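Local structure of thiosulfate reductase (Thermus thermophilus, 2VPZ) at residues A[71-76]-A[215-220]; A[520-525]-A[533-538]; A[667-672]-A[737-742]. The protein probably reduces sulfur compounds such as polysulfide or thiosulfate, using a molybdenum centre, molybdopterin guanine dinucleotides and a [4Fe-4S] cluster. All blocks are in the same frame, centred on the assembly; numbering follows the deposited sequence.

Contact 1. Residues A[71-76]-A[215-220]. With MGD (2-amino-5,6-dimercapto-7-methyl-3,7,8a,9-tetrahydro-8-oxa-1,3,9,10-tetraaza-anthracen-4-one guanosine dinucleotide), chain I; SF4 (iron/sulfur cluster), chain G.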
loop_
_atom_site.group_PDB
_atom_site.type_symbol
_atom_site.label_atom_id
_atom_site.label_comp_id
_atom_site.label_asym_id
_atom_site.label_seq_id
_atom_site.Cartn_x
_atom_site.Cartn_y
_atom_site.Cartn_z
ATOM N N ASN A 71 0.897 -37.482 13.401
ATOM C CA ASN A 71 0.513 -37.018 14.747
ATOM C C ASN A 71 -0.590 -35.922 14.654
ATOM O O ASN A 71 -0.368 -34.858 14.091
ATOM C CB ASN A 71 1.709 -36.463 15.537
ATOM C CG ASN A 71 1.396 -36.221 17.006
ATOM O OD1 ASN A 71 1.245 -37.169 17.783
ATOM N ND2 ASN A 71 1.239 -34.947 17.383
ATOM N N PRO A 72 -1.818 -36.199 15.196
ATOM C CA PRO A 72 -2.924 -35.217 15.173
ATOM C C PRO A 72 -2.725 -33.869 15.920
ATOM O O PRO A 72 -3.528 -32.944 15.779
ATOM C CB PRO A 72 -4.144 -35.972 15.706
ATOM C CG PRO A 72 -3.768 -37.453 15.621
ATOM C CD PRO A 72 -2.252 -37.501 15.719
ATOM N N LYS A 73 -1.685 -33.779 16.739
ATOM C CA LYS A 73 -1.378 -32.562 17.502
ATOM C C LYS A 73 -0.406 -31.617 16.769
ATOM O O LYS A 73 -0.743 -30.474 16.489
ATOM C CB LYS A 73 -0.851 -32.911 18.909
ATOM C CG LYS A 73 -1.901 -33.463 19.875
ATOM C CD LYS A 73 -1.418 -33.391 21.306
ATOM C CE LYS A 73 -2.534 -33.635 22.323
ATOM N NZ LYS A 73 -3.232 -32.372 22.719
ATOM N N SER A 74 0.787 -32.091 16.426
ATOM C CA SER A 74 1.733 -31.231 15.706
ATOM C C SER A 74 1.467 -31.098 14.184
ATOM O O SER A 74 1.549 -29.991 13.635
ATOM C CB SER A 74 3.188 -31.662 15.953
ATOM O OG SER A 74 3.370 -33.043 15.877
ATOM N N ARG A 75 1.101 -32.201 13.517
ATOM C CA ARG A 75 0.905 -32.249 12.050
ATOM C C ARG A 75 2.045 -31.572 11.254
ATOM O O ARG A 75 1.777 -30.896 10.255
ATOM C CB ARG A 75 -0.370 -31.560 11.583
ATOM C CG ARG A 75 -1.615 -31.859 12.286
ATOM C CD ARG A 75 -2.517 -30.746 11.884
ATOM N NE ARG A 75 -3.839 -30.791 12.447
ATOM C CZ ARG A 75 -4.562 -29.707 12.684
ATOM N NH1 ARG A 75 -4.039 -28.530 12.395
ATOM N NH2 ARG A 75 -5.768 -29.803 13.213
ATOM N N GLY A 76 3.281 -31.721 11.698
ATOM C CA GLY A 76 4.404 -31.121 11.021
ATOM C C GLY A 76 4.960 -29.810 11.565
ATOM O O GLY A 76 6.139 -29.480 11.332
ATOM N N HIS A 215 -0.666 -22.876 22.442
ATOM C CA HIS A 215 -0.957 -24.326 22.310
ATOM C C HIS A 215 -0.997 -24.560 20.795
ATOM O O HIS A 215 -1.798 -23.982 20.056
ATOM C CB HIS A 215 -2.319 -24.713 22.997
ATOM C CG HIS A 215 -2.216 -25.076 24.438
ATOM N ND1 HIS A 215 -3.277 -25.061 25.309
ATOM C CD2 HIS A 215 -1.159 -25.441 25.161
ATOM C CE1 HIS A 215 -2.869 -25.396 26.515
ATOM N NE2 HIS A 215 -1.577 -25.633 26.446
ATOM N N ASN A 216 -0.104 -25.447 20.381
ATOM C CA ASN A 216 0.079 -25.772 18.976
ATOM C C ASN A 216 -1.129 -25.878 18.051
ATOM O O ASN A 216 -1.431 -24.950 17.276
ATOM C CB ASN A 216 0.930 -27.028 18.810
ATOM C CG ASN A 216 1.548 -27.153 17.434
ATOM O OD1 ASN A 216 1.195 -26.379 16.541
ATOM N ND2 ASN A 216 2.470 -28.107 17.260
ATOM N N THR A 217 -1.831 -26.998 18.141
ATOM C CA THR A 217 -2.972 -27.313 17.277
ATOM C C THR A 217 -4.080 -26.270 17.227
ATOM O O THR A 217 -4.673 -26.018 16.158
ATOM C CB THR A 217 -3.638 -28.697 17.618
ATOM O OG1 THR A 217 -2.684 -29.590 18.163
ATOM C CG2 THR A 217 -4.274 -29.315 16.350
ATOM N N GLN A 218 -4.379 -25.654 18.367
ATOM C CA GLN A 218 -5.434 -24.661 18.363
ATOM C C GLN A 218 -4.963 -23.356 17.672
ATOM O O GLN A 218 -5.785 -22.587 17.204
ATOM C CB GLN A 218 -6.021 -24.409 19.774
ATOM C CG GLN A 218 -5.153 -23.649 20.790
ATOM C CD GLN A 218 -5.955 -22.762 21.806
ATOM O OE1 GLN A 218 -7.143 -23.006 22.091
ATOM N NE2 GLN A 218 -5.284 -21.756 22.363
ATOM N N LEU A 219 -3.649 -23.133 17.594
ATOM C CA LEU A 219 -3.126 -21.949 16.878
ATOM C C LEU A 219 -3.380 -22.264 15.369
ATOM O O LEU A 219 -3.985 -21.475 14.634
ATOM C CB LEU A 219 -1.626 -21.731 17.135
ATOM C CG LEU A 219 -1.012 -20.397 16.687
ATOM C CD1 LEU A 219 -1.992 -19.242 16.978
ATOM C CD2 LEU A 219 0.362 -20.168 17.399
ATOM N N GLN A 220 -2.917 -23.433 14.945
ATOM C CA GLN A 220 -3.129 -23.918 13.594
ATOM C C GLN A 220 -4.615 -23.808 13.193
ATOM O O GLN A 220 -4.937 -23.175 12.199
ATOM C CB GLN A 220 -2.698 -25.378 13.451
ATOM C CG GLN A 220 -1.221 -25.606 13.570
ATOM C CD GLN A 220 -0.855 -27.050 13.448
ATOM O OE1 GLN A 220 0.089 -27.539 14.082
ATOM N NE2 GLN A 220 -1.625 -27.766 12.623
HETATM P PB MGD I . -7.707 -16.490 29.789
HETATM O O1B MGD I . -7.538 -16.244 31.236
HETATM O O2B MGD I . -9.001 -16.828 29.247
HETATM O O3B MGD I . -6.565 -17.602 29.644
HETATM O O3A MGD I . -4.642 -19.012 28.755
HETATM P PA MGD I . -6.181 -18.719 28.570
HETATM O O1A MGD I . -6.789 -20.021 28.812
HETATM O O2A MGD I . -6.402 -18.241 27.214
HETATM O "O5'" MGD I . -7.205 -15.259 28.978
HETATM C "C5'" MGD I . -6.213 -14.286 29.313
HETATM C "C4'" MGD I . -6.913 -13.032 28.817
HETATM O "O4'" MGD I . -7.985 -12.911 29.737
HETATM C "C3'" MGD I . -6.154 -11.681 28.908
HETATM O "O3'" MGD I . -6.240 -10.947 27.659
HETATM C "C2'" MGD I . -6.891 -10.872 30.005
HETATM O "O2'" MGD I . -7.140 -9.559 29.522
HETATM C "C1'" MGD I . -8.251 -11.523 30.009
HETATM N N9 MGD I . -9.229 -11.159 31.071
HETATM C C8 MGD I . -8.940 -10.796 32.360
HETATM N N7 MGD I . -10.071 -10.518 33.069
HETATM C C5 MGD I . -11.110 -10.682 32.210
HETATM C C6 MGD I . -12.571 -10.469 32.281
HETATM O O6 MGD I . -13.044 -10.151 33.377
HETATM N N1 MGD I . -13.316 -10.717 31.205
HETATM C C2 MGD I . -12.768 -11.082 30.014
HETATM N N2 MGD I . -13.581 -11.321 28.925
HETATM N N3 MGD I . -11.424 -11.289 29.863
HETATM C C4 MGD I . -10.560 -11.110 30.900
HETATM C C10 MGD I . -3.979 -19.794 29.725
HETATM C C11 MGD I . -3.740 -21.106 29.052
HETATM O O11 MGD I . -2.765 -20.904 28.018
HETATM C C12 MGD I . -3.473 -22.277 30.033
HETATM S S12 MGD I . -4.502 -22.603 31.324
HETATM C C13 MGD I . -2.393 -23.130 29.910
HETATM S S13 MGD I . -2.223 -24.470 30.948
HETATM C C14 MGD I . -1.357 -22.915 28.837
HETATM N N15 MGD I . -0.129 -22.346 29.254
HETATM C C16 MGD I . 0.677 -21.664 28.378
HETATM C C17 MGD I . 2.017 -21.067 28.718
HETATM O O17 MGD I . 2.493 -21.233 29.875
HETATM N N18 MGD I . 2.744 -20.426 27.741
HETATM C C19 MGD I . 2.180 -20.266 26.516
HETATM N N19 MGD I . 2.874 -19.572 25.636
HETATM N N20 MGD I . 0.951 -20.727 26.106
HETATM C C21 MGD I . 0.217 -21.457 26.999
HETATM N N22 MGD I . -0.987 -21.928 26.711
HETATM C C23 MGD I . -1.994 -22.148 27.696
HETATM FE FE1 SF4 G . 3.292 -28.563 22.041
HETATM FE FE2 SF4 G . 4.291 -26.004 22.148
HETATM FE FE3 SF4 G . 3.406 -27.278 24.417
HETATM FE FE4 SF4 G . 5.741 -28.091 23.244
HETATM S S1 SF4 G . 5.352 -26.029 24.189
HETATM S S2 SF4 G . 4.039 -29.460 24.035
HETATM S S3 SF4 G . 5.236 -27.776 21.032
HETATM S S4 SF4 G . 2.108 -26.658 22.596
#
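The loop 71-76 meets the first turn of helix 216-227 most closely at Lys-73 and Thr-217, whose CA atoms are 5.5 Å apart. Their bond is a short one: Thr-217 OG1 donates to Lys-73 O at 2.7 Å, approaching from 23° outside the carbonyl plane. The same hydroxyl also takes a hydrogen bond from Trp-49 NE1, so it is held by two parts of the Fe4S4 region, the loop backbone and an indole. The other branch of Thr-217 stands anti to the backbone N and lays its CG2 methyl on one face of the Arg-75 guanidinium, 3.5 Å from NH2, toward the rim. Threonine suits the place because its two branches serve a carbonyl and a flat cation at once. Arg-75 runs extended past Gln-220 in the opposite direction, their flat groups 64° apart, and its charge is met by Asp-221. Asn-216 brings ND2 to 3.6 Å from Ser-74 CA, while Ser-74 OG bonds to Gly-52 O.

At the start of the helix Asn-216 N lies 3.4 Å from S4 of SF4; the helix N-terminus could favour the cluster's negative charge. The imidazole of His-215, at the N-cap, has N22 of MGD 3.7 Å above its plane, over the ring centre. This is the cluster-to-pterin junction of the prokaryotic molybdopterin oxidoreductases, where the Fe4S4 region packs against the molybdopterin-binding region.

Contact 2. Residues A[520-525]-A[533-538]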
loop_
_atom_site.group_PDB
_atom_site.type_symbol
_atom_site.label_atom_id
_atom_site.label_comp_id
_atom_site.label_asym_id
_atom_site.label_seq_id
_atom_site.Cartn_x
_atom_site.Cartn_y
_atom_site.Cartn_z
ATOM N N TRP A 520 11.128 -44.908 37.637
ATOM C CA TRP A 520 12.164 -45.561 38.456
ATOM C C TRP A 520 12.180 -45.048 39.914
ATOM O O TRP A 520 12.315 -45.842 40.846
ATOM C CB TRP A 520 13.564 -45.379 37.839
ATOM C CG TRP A 520 14.712 -46.169 38.532
ATOM C CD1 TRP A 520 15.171 -47.422 38.195
ATOM C CD2 TRP A 520 15.517 -45.750 39.664
ATOM N NE1 TRP A 520 16.196 -47.793 39.035
ATOM C CE2 TRP A 520 16.433 -46.794 39.941
ATOM C CE3 TRP A 520 15.553 -44.590 40.464
ATOM C CZ2 TRP A 520 17.384 -46.720 40.998
ATOM C CZ3 TRP A 520 16.505 -44.508 41.522
ATOM C CH2 TRP A 520 17.406 -45.577 41.767
ATOM N N ILE A 521 12.058 -43.736 40.097
ATOM C CA ILE A 521 12.031 -43.123 41.435
ATOM C C ILE A 521 10.772 -43.614 42.225
ATOM O O ILE A 521 10.877 -43.949 43.414
ATOM C CB ILE A 521 12.071 -41.523 41.352
ATOM C CG1 ILE A 521 13.445 -41.029 40.874
ATOM C CG2 ILE A 521 11.722 -40.896 42.718
ATOM C CD1 ILE A 521 13.482 -39.567 40.355
ATOM N N ALA A 522 9.621 -43.688 41.559
ATOM C CA ALA A 522 8.353 -44.156 42.152
ATOM C C ALA A 522 8.453 -45.651 42.580
ATOM O O ALA A 522 8.213 -45.999 43.752
ATOM C CB ALA A 522 7.154 -43.936 41.157
ATOM N N ARG A 523 8.817 -46.518 41.645
ATOM C CA ARG A 523 9.030 -47.928 41.944
ATOM C C ARG A 523 10.035 -48.125 43.131
ATOM O O ARG A 523 9.782 -48.915 44.034
ATOM C CB ARG A 523 9.564 -48.657 40.705
ATOM C CG ARG A 523 9.707 -50.144 40.851
ATOM C CD ARG A 523 9.940 -50.789 39.510
ATOM N NE ARG A 523 10.454 -52.157 39.608
ATOM C CZ ARG A 523 11.580 -52.527 40.214
ATOM N NH1 ARG A 523 12.352 -51.634 40.806
ATOM N NH2 ARG A 523 11.938 -53.807 40.233
ATOM N N GLU A 524 11.153 -47.397 43.121
ATOM C CA GLU A 524 12.175 -47.463 44.186
ATOM C C GLU A 524 11.665 -47.052 45.584
ATOM O O GLU A 524 12.187 -47.505 46.606
ATOM C CB GLU A 524 13.418 -46.659 43.822
ATOM C CG GLU A 524 14.255 -47.282 42.722
ATOM C CD GLU A 524 14.802 -48.648 43.124
ATOM O OE1 GLU A 524 15.388 -48.731 44.230
ATOM O OE2 GLU A 524 14.629 -49.619 42.349
ATOM N N LEU A 525 10.686 -46.156 45.622
ATOM C CA LEU A 525 10.083 -45.716 46.882
ATOM C C LEU A 525 8.977 -46.737 47.242
ATOM O O LEU A 525 8.783 -47.068 48.419
ATOM C CB LEU A 525 9.501 -44.275 46.783
ATOM C CG LEU A 525 10.519 -43.110 46.777
ATOM C CD1 LEU A 525 9.920 -41.798 46.214
ATOM C CD2 LEU A 525 11.086 -42.897 48.202
ATOM N N GLN A 533 3.330 -55.464 45.312
ATOM C CA GLN A 533 2.255 -55.980 44.411
ATOM C C GLN A 533 1.967 -54.901 43.360
ATOM O O GLN A 533 1.621 -55.204 42.192
ATOM C CB GLN A 533 0.950 -56.377 45.152
ATOM C CG GLN A 533 0.073 -55.234 45.592
ATOM C CD GLN A 533 0.017 -55.117 47.095
ATOM O OE1 GLN A 533 -1.050 -55.280 47.711
ATOM N NE2 GLN A 533 1.176 -54.870 47.715
ATOM N N TYR A 534 2.080 -53.651 43.783
ATOM C CA TYR A 534 2.003 -52.516 42.857
ATOM C C TYR A 534 3.592 -52.336 42.596
ATOM O O TYR A 534 4.407 -52.408 43.520
ATOM C CB TYR A 534 1.294 -51.242 43.491
ATOM C CG TYR A 534 -0.048 -51.463 44.264
ATOM C CD1 TYR A 534 -0.055 -51.540 45.653
ATOM C CD2 TYR A 534 -1.302 -51.643 43.606
ATOM C CE1 TYR A 534 -1.219 -51.777 46.394
ATOM C CE2 TYR A 534 -2.499 -51.893 44.344
ATOM C CZ TYR A 534 -2.437 -51.956 45.739
ATOM O OH TYR A 534 -3.568 -52.230 46.472
ATOM N N PHE A 535 4.010 -52.256 41.323
ATOM C CA PHE A 535 5.434 -52.192 40.880
ATOM C C PHE A 535 6.131 -53.516 40.620
ATOM O O PHE A 535 7.362 -53.512 40.420
ATOM C CB PHE A 535 6.246 -51.400 41.881
ATOM C CG PHE A 535 5.819 -50.051 42.082
ATOM C CD1 PHE A 535 5.180 -49.655 43.239
ATOM C CD2 PHE A 535 5.922 -49.145 41.018
ATOM C CE1 PHE A 535 4.624 -48.405 43.356
ATOM C CE2 PHE A 535 5.387 -47.866 41.103
ATOM C CZ PHE A 535 4.719 -47.493 42.282
ATOM N N PRO A 536 5.353 -54.628 40.485
ATOM C CA PRO A 536 5.966 -55.929 40.222
ATOM C C PRO A 536 6.960 -55.959 39.045
ATOM O O PRO A 536 8.098 -56.403 39.203
ATOM C CB PRO A 536 4.767 -56.838 40.018
ATOM C CG PRO A 536 3.885 -55.975 39.189
ATOM C CD PRO A 536 4.023 -54.576 39.870
ATOM N N TRP A 537 6.517 -55.507 37.875
ATOM C CA TRP A 537 7.366 -55.424 36.650
ATOM C C TRP A 537 8.783 -54.899 36.993
ATOM O O TRP A 537 8.898 -53.925 37.735
ATOM C CB TRP A 537 6.743 -54.494 35.574
ATOM C CG TRP A 537 6.149 -53.205 36.129
ATOM C CD1 TRP A 537 4.892 -53.038 36.633
ATOM C CD2 TRP A 537 6.794 -51.908 36.256
ATOM N NE1 TRP A 537 4.713 -51.750 37.060
ATOM C CE2 TRP A 537 5.855 -51.031 36.844
ATOM C CE3 TRP A 537 8.069 -51.405 35.930
ATOM C CZ2 TRP A 537 6.144 -49.669 37.121
ATOM C CZ3 TRP A 537 8.369 -50.040 36.203
ATOM C CH2 TRP A 537 7.402 -49.201 36.792
ATOM N N LYS A 538 9.846 -55.514 36.461
ATOM C CA LYS A 538 11.249 -55.104 36.743
ATOM C C LYS A 538 11.795 -53.986 35.867
ATOM O O LYS A 538 12.924 -53.533 36.039
ATOM C CB LYS A 538 12.225 -56.279 36.629
ATOM C CG LYS A 538 12.801 -56.778 37.948
ATOM C CD LYS A 538 12.157 -58.111 38.345
ATOM C CE LYS A 538 10.628 -58.011 38.454
ATOM N NZ LYS A 538 10.141 -58.297 39.846
#
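Arg-523 runs along two aromatic rings in succession, Phe-535 at its root and Trp-537 at CD. At the root, the CA hydrogen points onto the face of Phe-535 in a CH-pi contact, CA lying 3.9 Å from the ring centroid. CG stands anti to the backbone N (chi1 -175°), which sends the extended chain past the phenyl ring to Trp-537, where CD rests over the six-membered ring, 4.1 Å from its centroid. The long aliphatic stem of arginine suits this double aromatic contact, and its charged end is left for polar partners. The guanidinium is nearly perpendicular to the Phe-535 ring and 50° from the indole plane. NE donates to Trp-537 O at 3.0 Å, nearly straight at 160° and in the plane of both groups; at another edge of the guanidinium NH1 pairs with Glu-524 OE2 at 3.4 Å. Lys-538 passes nearby, but its ammonium turns back to Pro-536 O (NZ to O 2.9 Å), which leaves NZ 4.9 Å from NH2 of Arg-523.

Ala-522, small enough to admit the phenyl ring, and Phe-535 both touch Leu-156 of helix 149-160. Trp-537 meets Tyr-543 of helix 540-551 edge to face, so the loop packs on helix 518-528 and also meets helices 149-160 and 540-551.

Contact 3. Residues A[667-672]-A[737-742]; sequences VMLVNQ and NFVRLE
Strands 666-671 and 738-744 are antiparallel neighbours in the mixed sheet of the molybdopterin dinucleotide binding domain, a member of the double-psi beta-barrel clan, and Met-668 with Glu-742 and Val-670 with Arg-740 form their hydrogen-bonded pairs. In the first, Met-668 N reaches Glu-742 O at 2.9 Å and Glu-742 N reaches Met-668 O at 3.1 Å. In the second, Val-670 N donates to Arg-740 O at 3.0 Å and Arg-740 N to Val-670 O at 2.9 Å. Leu-669 opposite Leu-741 and Asn-671 opposite Val-739 are the non-hydrogen-bonded pairs. The ladder ends more loosely: Gln-672 N meets Phe-738 O at 3.2 Å, bent to 138°.

On the face that carries Leu-669 and Leu-741 the two side chains lie side by side, CD2 to CD2 3.8 Å, and Leu-669 CB packs on Val-739 CG2 at 3.6 Å. Branched aliphatic residues suit this face, which packs on Val-693 and Ile-695 of strand 692-696, consistent with the inner side of a barrel. On either side of the pair, strand 676-683 runs along 666-671, and strand 619-624 along 738-744.

The other face is more polar. Arg-740 lies alongside Val-670, pointing the same way, and its chain bends at chi3 (-145°), with Val-670 CB over one guanidinium face toward the rim; NH1 of Arg-740 is 3.5 Å from CG1 of Val-670. Its NH2 has a long salt bridge to Glu-742 OE2, while Glu-742 OE1 forms a salt bridge with Lys-676 of strand 676-683, reaching across strand 666-671.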
loop_
_atom_site.group_PDB
_atom_site.type_symbol
_atom_site.label_atom_id
_atom_site.label_comp_id
_atom_site.label_asym_id
_atom_site.label_seq_id
_atom_site.Cartn_x
_atom_site.Cartn_y
_atom_site.Cartn_z
ATOM N N VAL A 667 9.283 0.621 37.286
ATOM C CA VAL A 667 8.319 0.886 38.354
ATOM C C VAL A 667 8.232 -0.315 39.309
ATOM O O VAL A 667 8.590 -1.436 38.921
ATOM C CB VAL A 667 6.910 1.082 37.643
ATOM C CG1 VAL A 667 5.859 0.211 38.323
ATOM C CG2 VAL A 667 6.485 2.564 37.608
ATOM N N MET A 668 7.833 -0.076 40.559
ATOM C CA MET A 668 7.564 -1.201 41.493
ATOM C C MET A 668 6.030 -1.321 41.510
ATOM O O MET A 668 5.326 -0.305 41.423
ATOM C CB MET A 668 7.977 -0.924 42.960
ATOM C CG MET A 668 9.440 -0.676 43.261
ATOM S SD MET A 668 10.506 -2.140 42.929
ATOM C CE MET A 668 9.855 -3.367 44.109
ATOM N N LEU A 669 5.526 -2.550 41.603
ATOM C CA LEU A 669 4.072 -2.777 41.739
ATOM C C LEU A 669 3.822 -3.093 43.252
ATOM O O LEU A 669 4.460 -3.966 43.839
ATOM C CB LEU A 669 3.582 -3.973 40.860
ATOM C CG LEU A 669 3.792 -3.772 39.352
ATOM C CD1 LEU A 669 3.503 -5.072 38.601
ATOM C CD2 LEU A 669 2.922 -2.610 38.797
ATOM N N VAL A 670 2.925 -2.325 43.867
ATOM C CA VAL A 670 2.603 -2.535 45.279
ATOM C C VAL A 670 1.100 -2.934 45.369
ATOM O O VAL A 670 0.247 -2.265 44.773
ATOM C CB VAL A 670 2.897 -1.215 46.127
ATOM C CG1 VAL A 670 2.942 -1.551 47.633
ATOM C CG2 VAL A 670 4.253 -0.585 45.670
ATOM N N ASN A 671 0.773 -4.032 46.045
ATOM C CA ASN A 671 -0.637 -4.431 46.125
ATOM C C ASN A 671 -1.373 -3.823 47.337
ATOM O O ASN A 671 -0.752 -3.154 48.164
ATOM C CB ASN A 671 -0.851 -5.984 46.029
ATOM C CG ASN A 671 -0.341 -6.765 47.255
ATOM O OD1 ASN A 671 -0.444 -8.009 47.288
ATOM N ND2 ASN A 671 0.188 -6.063 48.247
ATOM N N GLN A 672 -2.685 -4.026 47.409
ATOM C CA GLN A 672 -3.512 -3.487 48.482
ATOM C C GLN A 672 -2.974 -3.882 49.886
ATOM O O GLN A 672 -3.247 -3.185 50.874
ATOM C CB GLN A 672 -4.997 -3.900 48.282
ATOM C CG GLN A 672 -5.349 -5.389 48.554
ATOM C CD GLN A 672 -4.901 -6.365 47.464
ATOM O OE1 GLN A 672 -4.445 -7.484 47.758
ATOM N NE2 GLN A 672 -5.048 -5.969 46.194
ATOM N N ASN A 737 -7.195 -9.056 42.935
ATOM C CA ASN A 737 -6.095 -8.256 43.499
ATOM C C ASN A 737 -5.940 -6.926 42.751
ATOM O O ASN A 737 -6.156 -6.847 41.541
ATOM C CB ASN A 737 -4.772 -9.048 43.490
ATOM C CG ASN A 737 -4.782 -10.235 44.466
ATOM O OD1 ASN A 737 -4.510 -10.078 45.661
ATOM N ND2 ASN A 737 -5.118 -11.420 43.951
ATOM N N PHE A 738 -5.595 -5.886 43.503
ATOM C CA PHE A 738 -5.405 -4.535 43.003
ATOM C C PHE A 738 -3.954 -4.137 43.271
ATOM O O PHE A 738 -3.359 -4.519 44.291
ATOM C CB PHE A 738 -6.409 -3.583 43.693
ATOM C CG PHE A 738 -7.862 -4.069 43.651
ATOM C CD1 PHE A 738 -8.552 -4.365 44.829
ATOM C CD2 PHE A 738 -8.531 -4.241 42.427
ATOM C CE1 PHE A 738 -9.893 -4.846 44.795
ATOM C CE2 PHE A 738 -9.874 -4.717 42.370
ATOM C CZ PHE A 738 -10.553 -5.017 43.558
ATOM N N VAL A 739 -3.395 -3.373 42.348
ATOM C CA VAL A 739 -2.011 -2.962 42.406
ATOM C C VAL A 739 -1.836 -1.477 42.010
ATOM O O VAL A 739 -2.639 -0.957 41.222
ATOM C CB VAL A 739 -1.215 -3.896 41.433
ATOM C CG1 VAL A 739 -1.167 -3.284 40.032
ATOM C CG2 VAL A 739 0.146 -4.218 41.990
ATOM N N ARG A 740 -0.849 -0.783 42.591
ATOM C CA ARG A 740 -0.551 0.611 42.226
ATOM C C ARG A 740 0.941 0.718 41.830
ATOM O O ARG A 740 1.758 -0.111 42.250
ATOM C CB ARG A 740 -0.893 1.578 43.346
ATOM C CG ARG A 740 0.035 1.436 44.471
ATOM C CD ARG A 740 -0.441 2.123 45.690
ATOM N NE ARG A 740 0.749 2.612 46.325
ATOM C CZ ARG A 740 1.279 2.086 47.402
ATOM N NH1 ARG A 740 0.681 1.058 47.961
ATOM N NH2 ARG A 740 2.430 2.551 47.891
ATOM N N LEU A 741 1.293 1.713 41.016
ATOM C CA LEU A 741 2.661 1.875 40.517
ATOM C C LEU A 741 3.463 3.021 41.164
ATOM O O LEU A 741 2.984 4.150 41.263
ATOM C CB LEU A 741 2.675 2.004 38.975
ATOM C CG LEU A 741 1.583 1.703 37.929
ATOM C CD1 LEU A 741 2.362 1.590 36.610
ATOM C CD2 LEU A 741 0.718 0.430 38.148
ATOM N N GLU A 742 4.692 2.708 41.565
ATOM C CA GLU A 742 5.613 3.612 42.252
ATOM C C GLU A 742 6.911 3.719 41.425
ATOM O O GLU A 742 7.543 2.700 41.156
ATOM C CB GLU A 742 5.878 3.009 43.640
ATOM C CG GLU A 742 6.759 3.768 44.636
ATOM C CD GLU A 742 6.914 3.012 45.975
ATOM O OE1 GLU A 742 7.911 2.264 46.134
ATOM O OE2 GLU A 742 6.014 3.166 46.844
#

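Both segments of contact 1 come first in the chain, then those of contact 2, then those of contact 3. None touches another. The centre of contact 1 is about 34 Å from that of contact 2 and about 38 Å from that of contact 3; contacts 2 and 3, about 49 Å apart centre to centre, lie on opposite sides of the chain's centre. Contact 1 joins the Fe4S4 region to the molybdopterin region beside the cofactors, and contact 2 ties helix 518-528, of that same molybdopterin oxidoreductase region, to the loop that follows it. Contact 3 belongs to the sheet of the dinucleotide-binding domain. They share no helix or sheet and so sample separate parts of the fold.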